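Local structure of alpha-1,3-glucanase (Streptomyces thermodiastaticus, 7C7D) at residues Gly554-Pro559 and Thr580-Cys585; Thr529-Ala534 and Thr548-Ala553; Gly538-Arg543 and Gly565-Thr570; Tyr499-Phe504 and Lys525-Val530; Glu503-Gly508 and Gln533-Gly538. The protein probably hydrolyses internal alpha-1,3-glucosidic linkages of alpha-1,3-glucan, as a thermostable glycoside hydrolase of family 87. One frame throughout, in Å; residues are numbered along the deposited sequence. Where two conformers were deposited one is given.

Interaction 1 (Gly554-Pro559 and Thr580-Cys585)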
# COMPACT_ATOMS: atom_id res chain seq x y z
N GLY A 554 -22.25 6.06 19.63
CA GLY A 554 -21.09 5.30 20.07
C GLY A 554 -21.07 3.89 19.50
O GLY A 554 -20.06 3.45 18.94
N ILE A 555 -22.19 3.18 19.64
CA ILE A 555 -22.27 1.75 19.35
C ILE A 555 -23.50 1.47 18.50
O ILE A 555 -24.60 1.93 18.82
CB ILE A 555 -22.37 0.91 20.64
CG1 ILE A 555 -21.19 1.13 21.57
CG2 ILE A 555 -22.53 -0.58 20.31
CD1 ILE A 555 -21.37 0.47 22.92
N TYR A 556 -23.31 0.67 17.46
CA TYR A 556 -24.38 -0.01 16.75
C TYR A 556 -24.17 -1.49 17.02
O TYR A 556 -23.13 -2.04 16.68
CB TYR A 556 -24.26 0.28 15.25
CG TYR A 556 -25.28 -0.38 14.37
CD1 TYR A 556 -26.52 0.21 14.15
CD2 TYR A 556 -24.99 -1.57 13.71
CE1 TYR A 556 -27.45 -0.38 13.31
CE2 TYR A 556 -25.92 -2.16 12.87
CZ TYR A 556 -27.15 -1.56 12.68
OH TYR A 556 -28.08 -2.15 11.85
N ASN A 557 -25.13 -2.13 17.69
CA ASN A 557 -24.98 -3.52 18.11
C ASN A 557 -26.18 -4.30 17.58
O ASN A 557 -27.23 -4.36 18.22
CB ASN A 557 -24.84 -3.62 19.63
CG ASN A 557 -24.49 -5.03 20.09
OD1 ASN A 557 -24.69 -6.01 19.37
ND2 ASN A 557 -23.98 -5.14 21.31
N CYS A 558 -26.01 -4.91 16.41
CA CYS A 558 -27.12 -5.58 15.72
C CYS A 558 -26.56 -6.79 14.98
O CYS A 558 -26.33 -6.76 13.77
CB CYS A 558 -27.81 -4.61 14.75
SG CYS A 558 -28.26 -2.96 15.43
N PRO A 559 -26.32 -7.90 15.70
CA PRO A 559 -25.71 -9.07 15.07
C PRO A 559 -26.62 -9.71 14.03
O PRO A 559 -27.85 -9.73 14.16
CB PRO A 559 -25.47 -10.04 16.23
CG PRO A 559 -25.53 -9.20 17.46
CD PRO A 559 -26.49 -8.08 17.15
N THR A 580 -23.17 6.18 23.92
CA THR A 580 -24.51 6.07 23.38
C THR A 580 -24.59 4.87 22.45
O THR A 580 -23.60 4.47 21.83
CB THR A 580 -24.92 7.34 22.61
OG1 THR A 580 -24.08 7.48 21.45
CG2 THR A 580 -24.83 8.58 23.49
N THR A 581 -25.80 4.32 22.35
CA THR A 581 -26.11 3.20 21.49
C THR A 581 -27.19 3.62 20.51
O THR A 581 -28.18 4.26 20.89
CB THR A 581 -26.57 2.01 22.34
OG1 THR A 581 -25.52 1.64 23.24
CG2 THR A 581 -26.92 0.83 21.46
N TRP A 582 -27.00 3.27 19.24
CA TRP A 582 -28.01 3.50 18.22
C TRP A 582 -29.28 2.74 18.60
O TRP A 582 -29.23 1.53 18.81
CB TRP A 582 -27.46 3.03 16.88
CG TRP A 582 -28.35 3.31 15.72
CD1 TRP A 582 -29.16 2.43 15.08
CD2 TRP A 582 -28.51 4.57 15.05
NE1 TRP A 582 -29.82 3.05 14.06
CE2 TRP A 582 -29.44 4.36 14.01
CE3 TRP A 582 -27.96 5.84 15.21
CZ2 TRP A 582 -29.83 5.38 13.14
CZ3 TRP A 582 -28.35 6.86 14.35
CH2 TRP A 582 -29.29 6.62 13.33
N SER A 583 -30.41 3.45 18.68
CA SER A 583 -31.60 2.87 19.29
C SER A 583 -32.29 1.83 18.41
O SER A 583 -32.95 0.93 18.93
CB SER A 583 -32.60 3.95 19.70
OG SER A 583 -32.00 4.91 20.57
N ASP A 584 -32.17 1.95 17.09
CA ASP A 584 -33.03 1.22 16.15
C ASP A 584 -32.19 0.33 15.23
O ASP A 584 -31.61 0.81 14.26
CB ASP A 584 -33.86 2.21 15.34
CG ASP A 584 -34.91 1.53 14.47
OD1 ASP A 584 -34.93 0.28 14.41
OD2 ASP A 584 -35.71 2.25 13.85
N CYS A 585 -32.17 -0.97 15.52
CA CYS A 585 -31.40 -1.90 14.70
C CYS A 585 -31.98 -2.10 13.31
O CYS A 585 -31.28 -2.63 12.43
CB CYS A 585 -31.27 -3.26 15.40
SG CYS A 585 -29.90 -3.34 16.56
O HOH W 1 -27.56 -0.65 18.18
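Tyr556, in the middle of strand 555-557, lays its ring beside Trp582 and the disulfide of the loop Thr580-Cys585. CG stands anti to the backbone N (chi1 178°), which directs the ring along the loop. CB starts the path against a methyl of Val530 on the neighbouring strand. CD1 then lies 3.6 Å from CD1 of Trp582, and CE1 stays close to the same indole carbon; the indole comes in at the edge of the phenol ring, the two planes 50° apart, so the pair is oblique. Over one face of the phenol, displaced toward the rim, sits SG of Cys558, with SG of Cys585 farther off, 5.3 Å from the ring centroid. OH ends 3.3 Å from the carbonyl O of Cys585. Trp588, from just beyond the loop, stacks on this ring as well.

The disulfide joins Cys558 SG to Cys585 SG at 2.0 Å, with chi3 -86°, close to the relaxed value. The other end of the loop is held by two backbone bonds, Trp582 N to Ile555 O (2.8 Å, nearly straight) and Ile555 N to Thr580 O, and by the Thr580 hydroxyl, whose OG1 accepts from Gly554 N at 2.9 Å. In the middle, where the segments part, a water accepts from Asn557 N and donates to Trp582 O. The side-chain ND2 of Asn557 donates instead to Phe567 O. Covalent bond, single beta bridge and aromatic cluster fasten a C-terminal loop over the last strand of its sheet, consistent with a cap on the C-terminal end of the parallel beta-helix.

Interaction 2 (Thr529-Ala534 and Thr548-Ala553); sequences TVVVQA and TGTGAA
The carbonyl O of Thr529 is gripped by two successive amides of the facing turn. Ala552 N gives the shorter bond, 2.8 Å to Thr529 O, coming in about 15° off the carbonyl plane; Ala553 N adds a weak one of 3.3 Å to the same oxygen. Carbon packs round it too: CB of Ala552 lies 3.4 Å from Thr529 O, and the CG2 methyl of Thr550 is also in contact with it. One step on, Ala553 O receives a weak, long bond from Val531 N and a CA-H...O contact from Val530 CA at 3.1 Å.

The side chains meet on both flanks of this backbone link. CG1 of Val530, anti to the carbonyl carbon (chi1 -62°), is turned to CB of Ala553 at 4.1 Å and, more loosely, to CB of Ala552. CG2 of Val531 meets the Thr550 side chain about at a right angle, 3.6 Å from its OG1 and a little farther from its methyl.

Val530 and Ala553 make a single parallel bridge where the turns lead into neighbouring strands 530-534 and 553-557 of successive beta-helix coils. Segment 529-534 turns a corner at Val531, and the turn Thr550-Ala553 lies against it, small side chains between. With one strong bond and two weak ones, all from backbone amides, the link depends chiefly on the path of the chain.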
# COMPACT_ATOMS: atom_id res chain seq x y z
N THR A 529 -20.09 7.69 11.32
CA THR A 529 -21.24 7.00 11.90
C THR A 529 -20.98 6.61 13.35
O THR A 529 -21.26 7.39 14.26
CB THR A 529 -21.67 5.81 11.04
OG1 THR A 529 -20.57 4.91 10.86
CG2 THR A 529 -22.15 6.28 9.66
N VAL A 530 -20.45 5.41 13.59
CA VAL A 530 -20.35 4.86 14.94
C VAL A 530 -18.91 4.50 15.27
O VAL A 530 -18.12 4.11 14.40
CB VAL A 530 -21.28 3.66 15.16
CG1 VAL A 530 -22.74 4.07 14.99
CG2 VAL A 530 -20.94 2.52 14.20
N VAL A 531 -18.57 4.60 16.56
CA VAL A 531 -17.25 4.15 17.01
C VAL A 531 -17.13 2.64 16.92
O VAL A 531 -16.08 2.11 16.53
CB VAL A 531 -16.95 4.70 18.42
CG1 VAL A 531 -15.61 4.18 18.91
CG2 VAL A 531 -16.95 6.22 18.38
N VAL A 532 -18.19 1.91 17.26
CA VAL A 532 -18.21 0.45 17.23
C VAL A 532 -19.42 0.01 16.41
O VAL A 532 -20.57 0.30 16.77
CB VAL A 532 -18.27 -0.17 18.63
CG1 VAL A 532 -18.37 -1.69 18.52
CG2 VAL A 532 -17.05 0.22 19.45
N GLN A 533 -19.15 -0.70 15.31
CA GLN A 533 -20.17 -1.29 14.45
C GLN A 533 -20.10 -2.79 14.68
O GLN A 533 -19.22 -3.47 14.13
CB GLN A 533 -19.89 -0.91 13.00
CG GLN A 533 -20.90 -1.43 11.99
CD GLN A 533 -20.55 -1.00 10.58
OE1 GLN A 533 -20.32 0.18 10.31
NE2 GLN A 533 -20.51 -1.96 9.66
N ALA A 534 -20.98 -3.31 15.53
CA ALA A 534 -20.95 -4.71 15.97
C ALA A 534 -22.07 -5.48 15.28
O ALA A 534 -23.26 -5.27 15.57
CB ALA A 534 -21.08 -4.81 17.49
N THR A 548 -14.16 11.79 19.96
CA THR A 548 -14.77 13.10 19.80
C THR A 548 -15.34 13.17 18.39
O THR A 548 -14.86 12.49 17.48
CB THR A 548 -13.76 14.24 20.00
OG1 THR A 548 -12.68 14.11 19.07
CG2 THR A 548 -13.20 14.23 21.41
N GLY A 549 -16.37 13.99 18.21
CA GLY A 549 -16.93 14.17 16.87
C GLY A 549 -17.56 12.94 16.27
O GLY A 549 -17.38 12.67 15.08
N THR A 550 -18.30 12.18 17.06
CA THR A 550 -18.95 10.97 16.56
C THR A 550 -20.28 11.36 15.93
O THR A 550 -21.12 11.99 16.58
CB THR A 550 -19.14 9.99 17.70
OG1 THR A 550 -17.86 9.67 18.25
CG2 THR A 550 -19.82 8.72 17.22
N GLY A 551 -20.48 10.96 14.67
CA GLY A 551 -21.60 11.50 13.91
C GLY A 551 -22.95 10.92 14.30
O GLY A 551 -23.94 11.65 14.38
N ALA A 552 -23.02 9.61 14.51
CA ALA A 552 -24.31 8.95 14.71
C ALA A 552 -24.51 8.40 16.12
O ALA A 552 -25.53 8.69 16.74
CB ALA A 552 -24.54 7.85 13.66
N ALA A 553 -23.57 7.60 16.63
CA ALA A 553 -23.71 6.99 17.95
C ALA A 553 -22.39 6.35 18.34
O ALA A 553 -21.53 6.10 17.49
CB ALA A 553 -24.81 5.92 17.97

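Interaction 3 (Gly538-Arg543 and Gly565-Thr570)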
# COMPACT_ATOMS: atom_id res chain seq x y z
N GLY A 538 -20.78 -12.66 19.61
CA GLY A 538 -19.52 -12.84 20.31
C GLY A 538 -19.35 -11.89 21.47
O GLY A 538 -20.31 -11.59 22.18
N GLU A 539 -18.12 -11.40 21.69
CA GLU A 539 -17.85 -10.51 22.80
C GLU A 539 -16.53 -9.78 22.54
O GLU A 539 -15.63 -10.31 21.88
CB GLU A 539 -17.79 -11.25 24.14
CG GLU A 539 -16.83 -12.45 24.19
CD GLU A 539 -15.37 -12.06 24.44
OE1 GLU A 539 -14.47 -12.87 24.10
OE2 GLU A 539 -15.12 -10.94 24.96
N ALA A 540 -16.43 -8.58 23.10
CA ALA A 540 -15.18 -7.84 23.07
C ALA A 540 -15.14 -6.91 24.27
O ALA A 540 -16.18 -6.50 24.79
CB ALA A 540 -15.04 -7.02 21.78
N THR A 541 -13.93 -6.58 24.68
CA THR A 541 -13.71 -5.64 25.78
C THR A 541 -13.07 -4.37 25.24
O THR A 541 -12.13 -4.43 24.44
CB THR A 541 -12.79 -6.27 26.82
OG1 THR A 541 -13.40 -7.45 27.33
CG2 THR A 541 -12.52 -5.30 27.98
N PHE A 542 -13.59 -3.23 25.68
CA PHE A 542 -13.10 -1.93 25.27
C PHE A 542 -12.65 -1.13 26.48
O PHE A 542 -13.42 -0.95 27.43
CB PHE A 542 -14.19 -1.15 24.54
CG PHE A 542 -14.69 -1.85 23.31
CD1 PHE A 542 -15.62 -2.87 23.42
CD2 PHE A 542 -14.20 -1.53 22.06
CE1 PHE A 542 -16.07 -3.55 22.30
CE2 PHE A 542 -14.65 -2.20 20.92
CZ PHE A 542 -15.58 -3.21 21.05
N ARG A 543 -11.40 -0.65 26.44
CA ARG A 543 -10.86 0.20 27.49
C ARG A 543 -10.13 1.38 26.85
O ARG A 543 -9.50 1.23 25.81
CB ARG A 543 -9.82 -0.54 28.35
CG ARG A 543 -10.32 -1.70 29.19
CD ARG A 543 -9.22 -2.22 30.10
NE ARG A 543 -8.09 -2.78 29.36
CZ ARG A 543 -7.96 -4.06 29.06
NH1 ARG A 543 -8.90 -4.93 29.44
NH2 ARG A 543 -6.91 -4.49 28.38
N GLY A 565 -26.85 -15.44 17.87
CA GLY A 565 -26.47 -15.04 19.21
C GLY A 565 -26.27 -13.54 19.35
O GLY A 565 -26.46 -12.76 18.42
N THR A 566 -25.87 -13.15 20.56
CA THR A 566 -25.65 -11.75 20.91
C THR A 566 -24.17 -11.41 20.84
O THR A 566 -23.31 -12.29 20.78
CB THR A 566 -26.14 -11.47 22.34
OG1 THR A 566 -25.35 -12.23 23.27
CG2 THR A 566 -27.58 -11.84 22.48
N PHE A 567 -23.89 -10.11 20.88
CA PHE A 567 -22.54 -9.58 21.00
C PHE A 567 -22.49 -8.75 22.27
O PHE A 567 -23.24 -7.78 22.40
CB PHE A 567 -22.17 -8.72 19.80
CG PHE A 567 -20.73 -8.28 19.78
CD1 PHE A 567 -19.74 -9.17 19.38
CD2 PHE A 567 -20.35 -7.01 20.19
CE1 PHE A 567 -18.41 -8.80 19.36
CE2 PHE A 567 -19.02 -6.63 20.18
CZ PHE A 567 -18.05 -7.53 19.76
N THR A 568 -21.62 -9.13 23.20
CA THR A 568 -21.50 -8.45 24.49
C THR A 568 -20.31 -7.49 24.45
O THR A 568 -19.15 -7.93 24.37
CB THR A 568 -21.37 -9.45 25.63
OG1 THR A 568 -22.53 -10.29 25.67
CG2 THR A 568 -21.24 -8.72 26.97
N VAL A 569 -20.60 -6.19 24.53
CA VAL A 569 -19.59 -5.15 24.63
C VAL A 569 -19.33 -4.92 26.11
O VAL A 569 -20.20 -4.43 26.83
CB VAL A 569 -20.09 -3.85 23.97
CG1 VAL A 569 -19.09 -2.72 24.16
CG2 VAL A 569 -20.41 -4.09 22.50
N THR A 570 -18.13 -5.26 26.58
CA THR A 570 -17.76 -4.97 27.97
C THR A 570 -17.03 -3.64 28.02
O THR A 570 -16.03 -3.43 27.32
CB THR A 570 -16.91 -6.09 28.59
OG1 THR A 570 -17.73 -7.24 28.81
CG2 THR A 570 -16.34 -5.64 29.93
O HOH W 2 -22.55 -12.34 23.82
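The Phe567 ring is laid against the neighbouring backbone, with CA of Glu539 over one face and the carbonyl carbon of Gly538 and CB of Ala540 approaching obliquely. CG anti to the backbone N (chi1 -173°) leans the ring across the strand gap, bringing CE1 to 3.5 Å from Glu539 N and CZ to 3.7 Å from CB of Ala540. The second ring, Phe542, has Thr570 O at its edge, in plane, while CG1 of Val569 meets it obliquely, 3.6 Å from CD1. Behind them, Phe567 also touches Ala534 and Phe542 touches Val532. A leucine in place of Phe567 would probably uncover the backbone at Glu539 and leave a gap beside the methyl of Ala540.

Five backbone bonds run up this parallel pair, from Gly538 N to Thr566 O (2.8 Å) to Phe542 N with Thr570 O (2.9 Å). Thr570 N to Ala540 O, at 177°, is almost perfectly straight. On the face opposite the rings stand Glu539, Thr541, Thr568 and Thr570; the side chains of Thr541 and Thr570 lie side by side, and the Glu539 carboxylate turns to Asn516 N. A water donates to Gly538 O and is bonded to the hydroxyls of Thr566 and Thr568. The pairing thus separates chemistry by face: aromatic and aliphatic groups line the interior of the beta-helix, while hydroxyls, the Glu539 carboxylate and a bound water lie on its outer side.

Interaction 4 (Tyr499-Phe504 and Lys525-Val530); sequences YSAFEF and KNTGTV
Thr529 sets its hydroxyl over the peptide of Tyr499: Thr529 OG1 is 3.0 Å from Tyr499 C, and its angles are too poor for a bond to either Tyr499 O or Ser500 N. The torsion responsible (chi1 57°) wedges OG1 into the crowded position between its own N and carbonyl carbon, and swings CG2 out to 4.1 Å from CD1 of Tyr499, where the two side chains slant past each other. The amide of Thr529 does bond to Tyr499 O, at 3.0 Å, though from well above the carbonyl plane, 55° out of it. That oxygen also has the CG2 methyl of Thr527 pressed close, at 3.2 Å; this methyl lies anti to the backbone N of Thr527 and faces Ala501 N too.

Ser500 turns its carbon to the contact: CB lies 3.3 Å from Val530 O and 3.8 Å from CG2 of Val530, while OG is bonded away, to Gln533 OE1. Ala501 N closes the link with a bond of 3.0 Å to Val530 O, almost in line with the carbonyl. Replacing Thr529 by alanine is likely to open a gap over the Tyr499 peptide and rob the Tyr499 ring of the CG2 methyl beside it. Pro591, the last modelled residue, touches both Tyr499 and Thr529. Such corner-to-corner stacking, one turn resting on the equivalent turn of the next coil, is a mark of the parallel beta-helix.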
# COMPACT_ATOMS: atom_id res chain seq x y z
N TYR A 499 -17.22 6.37 7.66
CA TYR A 499 -18.28 5.55 8.26
C TYR A 499 -17.87 5.22 9.69
O TYR A 499 -17.71 6.14 10.48
CB TYR A 499 -18.64 4.38 7.34
CG TYR A 499 -19.20 4.92 6.05
CD1 TYR A 499 -20.52 5.33 5.97
CD2 TYR A 499 -18.39 5.10 4.93
CE1 TYR A 499 -21.03 5.86 4.82
CE2 TYR A 499 -18.89 5.64 3.76
CZ TYR A 499 -20.22 6.02 3.72
OH TYR A 499 -20.75 6.56 2.57
N SER A 500 -17.69 3.95 10.02
CA SER A 500 -17.42 3.54 11.39
C SER A 500 -15.93 3.43 11.66
O SER A 500 -15.11 3.34 10.74
CB SER A 500 -18.10 2.20 11.67
OG SER A 500 -17.75 1.29 10.63
N ALA A 501 -15.58 3.42 12.94
CA ALA A 501 -14.18 3.27 13.37
C ALA A 501 -13.82 1.80 13.49
O ALA A 501 -13.04 1.27 12.69
CB ALA A 501 -13.93 4.06 14.66
N PHE A 502 -14.37 1.12 14.49
CA PHE A 502 -14.13 -0.31 14.70
C PHE A 502 -15.34 -1.10 14.22
O PHE A 502 -16.48 -0.75 14.57
CB PHE A 502 -13.91 -0.61 16.19
CG PHE A 502 -12.71 0.06 16.79
CD1 PHE A 502 -11.44 -0.45 16.60
CD2 PHE A 502 -12.86 1.20 17.57
CE1 PHE A 502 -10.33 0.16 17.15
CE2 PHE A 502 -11.75 1.82 18.13
CZ PHE A 502 -10.48 1.30 17.92
N GLU A 503 -15.10 -2.16 13.45
CA GLU A 503 -16.17 -3.02 12.96
C GLU A 503 -15.88 -4.46 13.34
O GLU A 503 -14.76 -4.94 13.17
CB GLU A 503 -16.29 -2.91 11.44
CG GLU A 503 -17.32 -3.86 10.86
CD GLU A 503 -17.32 -3.92 9.34
OE1 GLU A 503 -16.40 -3.39 8.70
OE2 GLU A 503 -18.27 -4.54 8.80
N PHE A 504 -16.89 -5.13 13.88
CA PHE A 504 -16.81 -6.55 14.22
C PHE A 504 -17.92 -7.24 13.45
O PHE A 504 -19.10 -6.90 13.62
CB PHE A 504 -16.92 -6.73 15.73
CG PHE A 504 -15.93 -5.88 16.47
CD1 PHE A 504 -14.59 -6.19 16.43
CD2 PHE A 504 -16.33 -4.72 17.12
CE1 PHE A 504 -13.66 -5.39 17.07
CE2 PHE A 504 -15.41 -3.92 17.75
CZ PHE A 504 -14.07 -4.25 17.74
N LYS A 525 -11.47 10.32 16.29
CA LYS A 525 -11.90 11.69 16.04
C LYS A 525 -12.65 11.77 14.72
O LYS A 525 -12.19 11.23 13.70
CB LYS A 525 -10.71 12.65 16.01
CG LYS A 525 -10.08 12.91 17.38
CD LYS A 525 -8.97 13.95 17.30
CE LYS A 525 -9.26 15.02 16.25
NZ LYS A 525 -8.57 14.74 14.96
N ASN A 526 -13.80 12.44 14.74
CA ASN A 526 -14.57 12.76 13.54
C ASN A 526 -14.96 11.50 12.77
O ASN A 526 -14.61 11.31 11.60
CB ASN A 526 -13.86 13.78 12.65
CG ASN A 526 -13.56 15.07 13.38
OD1 ASN A 526 -12.60 15.77 13.05
ND2 ASN A 526 -14.38 15.40 14.37
N THR A 527 -15.71 10.64 13.44
CA THR A 527 -16.21 9.40 12.86
C THR A 527 -17.58 9.67 12.24
O THR A 527 -18.46 10.22 12.90
CB THR A 527 -16.33 8.35 13.96
OG1 THR A 527 -15.06 8.18 14.60
CG2 THR A 527 -16.79 7.02 13.41
N GLY A 528 -17.75 9.28 10.98
CA GLY A 528 -18.98 9.60 10.28
C GLY A 528 -20.21 8.96 10.90
O GLY A 528 -21.26 9.59 11.02
N THR A 529 -20.09 7.69 11.32
CA THR A 529 -21.24 7.00 11.90
C THR A 529 -20.98 6.61 13.35
O THR A 529 -21.26 7.39 14.26
CB THR A 529 -21.67 5.81 11.04
OG1 THR A 529 -20.57 4.91 10.86
CG2 THR A 529 -22.15 6.28 9.66
N VAL A 530 -20.45 5.41 13.59
CA VAL A 530 -20.35 4.86 14.94
C VAL A 530 -18.91 4.50 15.27
O VAL A 530 -18.12 4.11 14.40
CB VAL A 530 -21.28 3.66 15.16
CG1 VAL A 530 -22.74 4.07 14.99
CG2 VAL A 530 -20.94 2.52 14.20

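Interaction 5 (Glu503-Gly508 and Gln533-Gly538); sequences EFVSGG and QAEAPG
Glu503 pairs with Gln533 and Phe504 with Ala534 in parallel register, Phe504 N bonding to Gln533 O at 2.9 Å, after which segment 533-538 takes an extra residue (Glu535) and Val505 comes opposite Ala536.

Glu503 and Gln533 extend side by side in the same direction, CG of each anti to its backbone N, with carboxylate and amide planes 50° apart. Side chains at equivalent positions stacked in successive coils are usual in a parallel beta-helix, and here they bring polar ends together. NE2 of Gln533 donates to Glu535 OE1 at 2.8 Å, meeting it from above the carboxylate plane, and also to Pro470 O; it stands 3.5 Å from Glu503 OE2. The two carboxylates approach to 3.8 Å between Glu503 OE2 and Glu535 OE1, a repulsion that the bond from NE2 probably offsets in part. Glu503 OE1 has a further donor in Gly472 N. At the step in register, Phe504 O collects a short, straight bond from Glu535 N (2.7 Å), a weak one from Ala536 N and a long one from a water that also donates to Ala536 O. Past the strand ends, the methyl of Ala536 rests 3.6 Å from Ser506 N, and a water accepts from that amide while donating to Glu535 O.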
# COMPACT_ATOMS: atom_id res chain seq x y z
N GLU A 503 -15.10 -2.16 13.45
CA GLU A 503 -16.17 -3.02 12.96
C GLU A 503 -15.88 -4.46 13.34
O GLU A 503 -14.76 -4.94 13.17
CB GLU A 503 -16.29 -2.91 11.44
CG GLU A 503 -17.32 -3.86 10.86
CD GLU A 503 -17.32 -3.92 9.34
OE1 GLU A 503 -16.40 -3.39 8.70
OE2 GLU A 503 -18.27 -4.54 8.80
N PHE A 504 -16.89 -5.13 13.88
CA PHE A 504 -16.81 -6.55 14.22
C PHE A 504 -17.92 -7.24 13.45
O PHE A 504 -19.10 -6.90 13.62
CB PHE A 504 -16.92 -6.73 15.73
CG PHE A 504 -15.93 -5.88 16.47
CD1 PHE A 504 -14.59 -6.19 16.43
CD2 PHE A 504 -16.33 -4.72 17.12
CE1 PHE A 504 -13.66 -5.39 17.07
CE2 PHE A 504 -15.41 -3.92 17.75
CZ PHE A 504 -14.07 -4.25 17.74
N VAL A 505 -17.56 -8.16 12.57
CA VAL A 505 -18.51 -8.67 11.59
C VAL A 505 -18.17 -10.12 11.29
O VAL A 505 -17.02 -10.54 11.42
CB VAL A 505 -18.50 -7.77 10.33
CG1 VAL A 505 -17.16 -7.85 9.61
CG2 VAL A 505 -19.64 -8.12 9.38
N SER A 506 -19.18 -10.88 10.89
CA SER A 506 -18.97 -12.18 10.26
C SER A 506 -19.46 -11.98 8.83
O SER A 506 -20.64 -12.10 8.53
CB SER A 506 -19.73 -13.26 11.01
OG SER A 506 -19.32 -14.55 10.60
N GLY A 507 -18.52 -11.63 7.96
CA GLY A 507 -18.84 -10.96 6.70
C GLY A 507 -19.55 -11.82 5.67
O GLY A 507 -20.07 -11.26 4.70
N GLY A 508 -19.56 -13.14 5.83
CA GLY A 508 -20.28 -13.98 4.91
C GLY A 508 -21.69 -14.29 5.34
O GLY A 508 -22.38 -15.07 4.66
N GLN A 533 -19.15 -0.70 15.31
CA GLN A 533 -20.17 -1.29 14.45
C GLN A 533 -20.10 -2.79 14.68
O GLN A 533 -19.22 -3.47 14.13
CB GLN A 533 -19.89 -0.91 13.00
CG GLN A 533 -20.90 -1.43 11.99
CD GLN A 533 -20.55 -1.00 10.58
OE1 GLN A 533 -20.32 0.18 10.31
NE2 GLN A 533 -20.51 -1.96 9.66
N ALA A 534 -20.98 -3.31 15.53
CA ALA A 534 -20.95 -4.71 15.97
C ALA A 534 -22.07 -5.48 15.28
O ALA A 534 -23.26 -5.27 15.57
CB ALA A 534 -21.08 -4.81 17.49
N GLU A 535 -21.69 -6.38 14.38
CA GLU A 535 -22.65 -7.13 13.59
C GLU A 535 -22.45 -8.63 13.66
O GLU A 535 -23.21 -9.38 13.04
CB GLU A 535 -22.59 -6.68 12.13
CG GLU A 535 -22.96 -5.23 11.97
CD GLU A 535 -22.92 -4.80 10.54
OE1 GLU A 535 -21.83 -4.42 10.08
OE2 GLU A 535 -23.97 -4.86 9.87
N ALA A 536 -21.45 -9.10 14.36
CA ALA A 536 -21.25 -10.51 14.61
C ALA A 536 -21.68 -10.85 16.02
O ALA A 536 -21.62 -9.99 16.91
CB ALA A 536 -19.77 -10.87 14.47
N PRO A 537 -22.11 -12.08 16.28
CA PRO A 537 -22.21 -12.53 17.67
C PRO A 537 -20.83 -12.64 18.28
O PRO A 537 -19.81 -12.70 17.58
CB PRO A 537 -22.87 -13.91 17.54
CG PRO A 537 -22.45 -14.39 16.18
CD PRO A 537 -22.37 -13.16 15.31
N GLY A 538 -20.78 -12.66 19.61
CA GLY A 538 -19.52 -12.84 20.31
C GLY A 538 -19.35 -11.89 21.47
O GLY A 538 -20.31 -11.59 22.18
O HOH W 3 -19.87 -7.83 16.67
O HOH W 4 -21.96 -10.46 10.84

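All five contacts lie at the C-terminal end of the beta-helix. Along the chain, interactions 4 and 5 both begin on strand 502-505, interactions 2 and 3 follow with alternating segments, and interaction 1 closes last. Strands 502-505, 530-534 and 553-557 are successive neighbours in one parallel sheet. Interaction 5 pairs the first two; interactions 4 and 2, centres about 5 Å apart, share Thr529 and Val530 in the turns leading in. Interaction 3, on another face, sends Phe542 and Phe567 against Phe504 and Ala534. Interaction 1, its centre about 13 Å from that of interaction 3, ties a loop to strand 553-557. Together they link coils and probably close off the solenoid's C-terminal end.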